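Local coordinates for PUA domain-containing protein (PDB 1Q7H) that is of unknown function but carries a PUA domain and so probably binds RNA, perhaps in connection with translation initiation, at residues Ile72-Glu77 with Phe108-Lys113. Numbering follows the deposited sequence.
Sequences IVTVDE and FVKSSK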
loop_
_atom_site.group_PDB
_atom_site.type_symbol
_atom_site.label_atom_id
_atom_site.label_comp_id
_atom_site.label_asym_id
_atom_site.label_seq_id
_atom_site.Cartn_x
_atom_site.Cartn_y
_atom_site.Cartn_z
ATOM N N ILE A 72 8.149 -2.072 5.016
ATOM C CA ILE A 72 8.480 -2.420 3.647
ATOM C C ILE A 72 8.905 -3.883 3.529
ATOM O O ILE A 72 9.602 -4.413 4.390
ATOM C CB ILE A 72 9.613 -1.528 3.118
ATOM C CG1 ILE A 72 9.144 -0.080 3.032
ATOM C CG2 ILE A 72 10.050 -1.993 1.749
ATOM C CD1 ILE A 72 10.296 0.897 2.839
ATOM N N VAL A 73 8.472 -4.523 2.451
ATOM C CA VAL A 73 8.798 -5.916 2.184
ATOM C C VAL A 73 9.274 -6.011 0.748
ATOM O O VAL A 73 8.580 -5.581 -0.172
ATOM C CB VAL A 73 7.560 -6.821 2.351
ATOM C CG1 VAL A 73 7.924 -8.259 2.067
ATOM C CG2 VAL A 73 7.003 -6.676 3.759
ATOM N N THR A 74 10.467 -6.557 0.558
ATOM C CA THR A 74 11.037 -6.698 -0.772
ATOM C C THR A 74 10.934 -8.139 -1.247
ATOM O O THR A 74 11.334 -9.064 -0.539
ATOM C CB THR A 74 12.501 -6.262 -0.772
ATOM O OG1 THR A 74 12.573 -4.923 -0.289
ATOM C CG2 THR A 74 13.098 -6.328 -2.191
ATOM N N VAL A 75 10.396 -8.323 -2.449
ATOM C CA VAL A 75 10.229 -9.655 -3.013
ATOM C C VAL A 75 11.139 -9.871 -4.217
ATOM O O VAL A 75 11.629 -8.907 -4.813
ATOM C CB VAL A 75 8.754 -9.895 -3.399
ATOM C CG1 VAL A 75 7.860 -9.661 -2.168
ATOM C CG2 VAL A 75 8.346 -8.974 -4.535
ATOM N N ASP A 76 11.375 -11.132 -4.577
ATOM C CA ASP A 76 12.259 -11.413 -5.693
ATOM C C ASP A 76 11.558 -11.361 -7.039
ATOM O O ASP A 76 10.356 -11.168 -7.121
ATOM C CB ASP A 76 12.990 -12.766 -5.510
ATOM C CG ASP A 76 12.045 -13.971 -5.471
ATOM O OD1 ASP A 76 10.970 -13.935 -6.091
ATOM O OD2 ASP A 76 12.398 -14.978 -4.821
ATOM N N GLU A 77 12.341 -11.526 -8.093
ATOM C CA GLU A 77 11.845 -11.471 -9.452
ATOM C C GLU A 77 10.696 -12.434 -9.709
ATOM O O GLU A 77 9.720 -12.077 -10.362
ATOM C CB GLU A 77 12.988 -11.767 -10.423
ATOM C CG GLU A 77 12.690 -11.366 -11.850
ATOM C CD GLU A 77 13.809 -11.736 -12.808
ATOM O OE1 GLU A 77 13.787 -11.239 -13.956
ATOM O OE2 GLU A 77 14.700 -12.526 -12.415
ATOM N N PHE A 108 4.001 -2.747 2.686
ATOM C CA PHE A 108 4.170 -2.162 1.372
ATOM C C PHE A 108 5.218 -2.975 0.643
ATOM O O PHE A 108 6.385 -2.985 1.018
ATOM C CB PHE A 108 4.568 -0.702 1.567
ATOM C CG PHE A 108 3.659 0.013 2.521
ATOM C CD1 PHE A 108 2.308 0.146 2.229
ATOM C CD2 PHE A 108 4.125 0.461 3.751
ATOM C CE1 PHE A 108 1.422 0.712 3.153
ATOM C CE2 PHE A 108 3.255 1.026 4.683
ATOM C CZ PHE A 108 1.898 1.153 4.386
ATOM N N VAL A 109 4.763 -3.663 -0.397
ATOM C CA VAL A 109 5.582 -4.562 -1.185
ATOM C C VAL A 109 6.314 -3.904 -2.332
ATOM O O VAL A 109 5.710 -3.228 -3.155
ATOM C CB VAL A 109 4.710 -5.696 -1.770
ATOM C CG1 VAL A 109 5.592 -6.725 -2.466
ATOM C CG2 VAL A 109 3.875 -6.327 -0.662
ATOM N N LYS A 110 7.621 -4.127 -2.401
ATOM C CA LYS A 110 8.406 -3.551 -3.476
ATOM C C LYS A 110 9.225 -4.589 -4.225
ATOM O O LYS A 110 9.578 -5.642 -3.694
ATOM C CB LYS A 110 9.352 -2.474 -2.943
ATOM C CG LYS A 110 10.284 -2.968 -1.868
ATOM C CD LYS A 110 11.336 -1.922 -1.518
ATOM C CE LYS A 110 12.485 -1.941 -2.498
ATOM N NZ LYS A 110 13.606 -1.061 -2.071
ATOM N N SER A 111 9.503 -4.271 -5.480
ATOM C CA SER A 111 10.316 -5.112 -6.338
ATOM C C SER A 111 11.763 -4.906 -5.906
ATOM O O SER A 111 12.105 -3.872 -5.340
ATOM C CB SER A 111 10.161 -4.654 -7.796
ATOM O OG SER A 111 11.288 -5.028 -8.570
ATOM N N SER A 112 12.624 -5.872 -6.197
ATOM C CA SER A 112 14.037 -5.730 -5.866
ATOM C C SER A 112 14.623 -4.573 -6.695
ATOM O O SER A 112 15.723 -4.083 -6.410
ATOM C CB SER A 112 14.785 -7.030 -6.172
ATOM O OG SER A 112 14.772 -7.294 -7.565
ATOM N N LYS A 113 13.892 -4.135 -7.719
ATOM C CA LYS A 113 14.355 -3.016 -8.542
ATOM C C LYS A 113 14.020 -1.674 -7.896
ATOM O O LYS A 113 14.319 -0.619 -8.446
ATOM C CB LYS A 113 13.741 -3.055 -9.942
ATOM C CG LYS A 113 14.218 -4.198 -10.815
ATOM C CD LYS A 113 13.468 -4.204 -12.125
ATOM C CE LYS A 113 13.698 -5.487 -12.875
ATOM N NZ LYS A 113 15.153 -5.697 -13.113
HETATM O O HOH W 1 15.032 -3.394 -0.664
HETATM O O HOH W 2 11.530 -8.141 -7.611
#
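Val73 and Lys110 hold two parallel strands in step through their backbones: Val73 N gives a hydrogen bond to Phe108 O (3.0 Å), and Val73 O takes one from Lys110 N (2.8 Å). Val75 N continues the pattern to Lys110 O, at 3.1 Å. Among the apolar contacts, branched Val73, Val75 and Val109 suit extended backbone and their buried face; Val75 CG1 meets Val109 CG1 at 3.7 Å, the side chains crossing at about a right angle. On the other face, Ile72, Thr74 and Lys110 are partly exposed, which suits a lysine whose methylenes cover neighbours while its amine reaches water. Chi1 (57°) and an extended chi2 bring CD 3.5 Å from Ile72 CG2 and carry CG obliquely across Thr74 OG1 (3.4 Å); the bend at chi3 then directs NZ to a water shared with that threonine hydroxyl. Were Lys110 shortened to an alanine, Ile72 CG2 would probably lose cover and the water its lysine donor. Toward the C-terminal ends, a second water links Val75 O to Ser112 N, and Ser111 OG, also bonded to Glu80, accepts from Lys113 N (2.9 Å) in an ST turn. Within the PUA domain's mixed sheet, antiparallel strands 94-97 and 116-122 flank 72-75 and 106-111 respectively.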